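Local coordinates for acyl-CoA synthetase (AMP-forming)/AMP-acid ligase II-like protein (Dyadobacter fermentans, PDB 4GS5) that is probably an AMP-forming acyl-CoA ligase of the ATP-dependent AMP-binding enzyme family, possibly acting on medium-chain fatty acids, at residues L296-E301 with E310-E315. Numbering follows the deposited sequence.
Sequences LVLVIE and ERLTAE
Leu312 reaches from helix 306-319 toward Ile300 and Leu298 of strand 295-301, a small worked example of how a helix is seated on a sheet through alternate strand residues. Strand 295-301, this helix and strand 329-332 form a beta-alpha-beta unit, whose two strands are parallel neighbours in a three-stranded sheet of the C-terminal part of the chain, consistent with the small C-terminal domain of adenylate-forming enzymes. The close part is a single methyl-to-methyl meeting: Ile300 and Leu312 approach tip to tip, with CD1 of Ile300 3.8 Å from CD2 of Leu312. Ile300 extends that far because CG1 lies anti to its carbonyl carbon (chi1 -60°) and CD1 continues the chain in a fully extended form (chi2 -178°). Leu298, two residues earlier on the same face of the strand, meets the same leucine methyl more loosely. No hydrogen bond joins the segments, and only 72 Å² is buried between them; Phe331 and Ile329 also pack against Ile300, while Val272 of helix 262-276 touches Leu312. By contrast, the outer side of the helix is open to solvent, where Glu310, Arg311 and Ala314 are exposed. Thr313, exposed too, keeps its OG1 hydrogen-bonded to the carbonyl O of Thr309 one turn earlier. At the loose end of the apolar contact, Leu298 CD2 stands 4.5 Å from Leu312 CD2.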
loop_
_atom_site.group_PDB
_atom_site.type_symbol
_atom_site.label_atom_id
_atom_site.label_comp_id
_atom_site.label_asym_id
_atom_site.label_seq_id
_atom_site.Cartn_x
_atom_site.Cartn_y
_atom_site.Cartn_z
ATOM N N LEU A 296 -0.546 -21.746 -19.208
ATOM C CA LEU A 296 -1.815 -21.697 -18.496
ATOM C C LEU A 296 -2.568 -22.981 -18.814
ATOM O O LEU A 296 -2.623 -23.397 -19.976
ATOM C CB LEU A 296 -2.636 -20.489 -18.973
ATOM C CG LEU A 296 -4.005 -20.301 -18.305
ATOM C CD1 LEU A 296 -3.848 -19.838 -16.873
ATOM C CD2 LEU A 296 -4.824 -19.283 -19.093
ATOM N N VAL A 297 -3.142 -23.606 -17.784
ATOM C CA VAL A 297 -3.981 -24.779 -17.985
ATOM C C VAL A 297 -5.269 -24.670 -17.186
ATOM O O VAL A 297 -5.401 -23.787 -16.343
ATOM C CB VAL A 297 -3.244 -26.054 -17.595
ATOM C CG1 VAL A 297 -1.996 -26.207 -18.466
ATOM C CG2 VAL A 297 -2.879 -26.027 -16.091
ATOM N N LEU A 298 -6.212 -25.560 -17.459
ATOM C CA LEU A 298 -7.470 -25.581 -16.730
ATOM C C LEU A 298 -7.684 -26.944 -16.069
ATOM O O LEU A 298 -7.512 -27.995 -16.699
ATOM C CB LEU A 298 -8.628 -25.248 -17.680
ATOM C CG LEU A 298 -10.047 -25.282 -17.126
ATOM C CD1 LEU A 298 -10.216 -24.270 -15.993
ATOM C CD2 LEU A 298 -11.030 -25.013 -18.252
ATOM N N VAL A 299 -8.053 -26.926 -14.793
ATOM C CA VAL A 299 -8.302 -28.157 -14.040
ATOM C C VAL A 299 -9.769 -28.202 -13.601
ATOM O O VAL A 299 -10.278 -27.251 -12.991
ATOM C CB VAL A 299 -7.429 -28.236 -12.782
ATOM C CG1 VAL A 299 -7.590 -29.590 -12.131
ATOM C CG2 VAL A 299 -5.972 -27.948 -13.112
ATOM N N ILE A 300 -10.438 -29.307 -13.902
ATOM C CA ILE A 300 -11.860 -29.463 -13.624
ATOM C C ILE A 300 -12.075 -30.706 -12.766
ATOM O O ILE A 300 -11.408 -31.718 -12.966
ATOM C CB ILE A 300 -12.648 -29.613 -14.942
ATOM C CG1 ILE A 300 -12.453 -28.371 -15.819
ATOM C CG2 ILE A 300 -14.126 -29.856 -14.680
ATOM C CD1 ILE A 300 -13.230 -28.428 -17.118
ATOM N N GLU A 301 -13.003 -30.631 -11.815
ATOM C CA GLU A 301 -13.312 -31.765 -10.941
ATOM C C GLU A 301 -14.410 -32.655 -11.525
ATOM O O GLU A 301 -15.476 -32.168 -11.898
ATOM C CB GLU A 301 -13.735 -31.277 -9.557
ATOM C CG GLU A 301 -13.905 -32.391 -8.520
ATOM C CD GLU A 301 -14.234 -31.846 -7.134
ATOM O OE1 GLU A 301 -15.161 -31.009 -7.023
ATOM O OE2 GLU A 301 -13.561 -32.249 -6.159
ATOM N N GLU A 310 -16.421 -30.001 -25.459
ATOM C CA GLU A 310 -16.266 -29.284 -26.725
ATOM C C GLU A 310 -16.952 -27.916 -26.717
ATOM O O GLU A 310 -16.365 -26.922 -27.162
ATOM C CB GLU A 310 -16.789 -30.125 -27.891
ATOM C CG GLU A 310 -15.751 -31.060 -28.487
ATOM C CD GLU A 310 -16.331 -32.004 -29.540
ATOM O OE1 GLU A 310 -17.495 -31.811 -29.964
ATOM O OE2 GLU A 310 -15.616 -32.948 -29.939
ATOM N N ARG A 311 -18.190 -27.861 -26.225
ATOM C CA ARG A 311 -18.875 -26.583 -26.053
ATOM C C ARG A 311 -18.038 -25.669 -25.163
ATOM O O ARG A 311 -17.853 -24.488 -25.456
ATOM C CB ARG A 311 -20.261 -26.763 -25.423
ATOM C CG ARG A 311 -21.367 -27.142 -26.397
ATOM C CD ARG A 311 -22.741 -26.769 -25.842
ATOM N NE ARG A 311 -22.962 -25.323 -25.878
ATOM C CZ ARG A 311 -24.100 -24.722 -25.539
ATOM N NH1 ARG A 311 -25.136 -25.442 -25.127
ATOM N NH2 ARG A 311 -24.202 -23.399 -25.610
ATOM N N LEU A 312 -17.538 -26.226 -24.068
ATOM C CA LEU A 312 -16.803 -25.438 -23.093
ATOM C C LEU A 312 -15.568 -24.841 -23.741
ATOM O O LEU A 312 -15.327 -23.631 -23.668
ATOM C CB LEU A 312 -16.392 -26.305 -21.911
ATOM C CG LEU A 312 -15.419 -25.582 -20.989
ATOM C CD1 LEU A 312 -16.112 -24.397 -20.313
ATOM C CD2 LEU A 312 -14.848 -26.557 -19.976
ATOM N N THR A 313 -14.785 -25.710 -24.364
ATOM C CA THR A 313 -13.557 -25.309 -25.029
ATOM C C THR A 313 -13.803 -24.171 -26.018
ATOM O O THR A 313 -13.084 -23.165 -26.013
ATOM C CB THR A 313 -12.915 -26.504 -25.752
ATOM O OG1 THR A 313 -12.457 -27.456 -24.780
ATOM C CG2 THR A 313 -11.741 -26.054 -26.617
ATOM N N ALA A 314 -14.825 -24.330 -26.856
ATOM C CA ALA A 314 -15.137 -23.335 -27.880
ATOM C C ALA A 314 -15.594 -21.999 -27.289
ATOM O O ALA A 314 -15.157 -20.933 -27.730
ATOM C CB ALA A 314 -16.182 -23.879 -28.867
ATOM N N GLU A 315 -16.477 -22.055 -26.298
ATOM C CA GLU A 315 -16.980 -20.837 -25.662
ATOM C C GLU A 315 -15.852 -20.044 -24.999
ATOM O O GLU A 315 -15.823 -18.813 -25.075
ATOM C CB GLU A 315 -18.087 -21.162 -24.650
ATOM C CG GLU A 315 -18.410 -20.038 -23.669
ATOM C CD GLU A 315 -19.281 -18.941 -24.261
ATOM O OE1 GLU A 315 -19.462 -18.920 -25.500
ATOM O OE2 GLU A 315 -19.788 -18.102 -23.477
#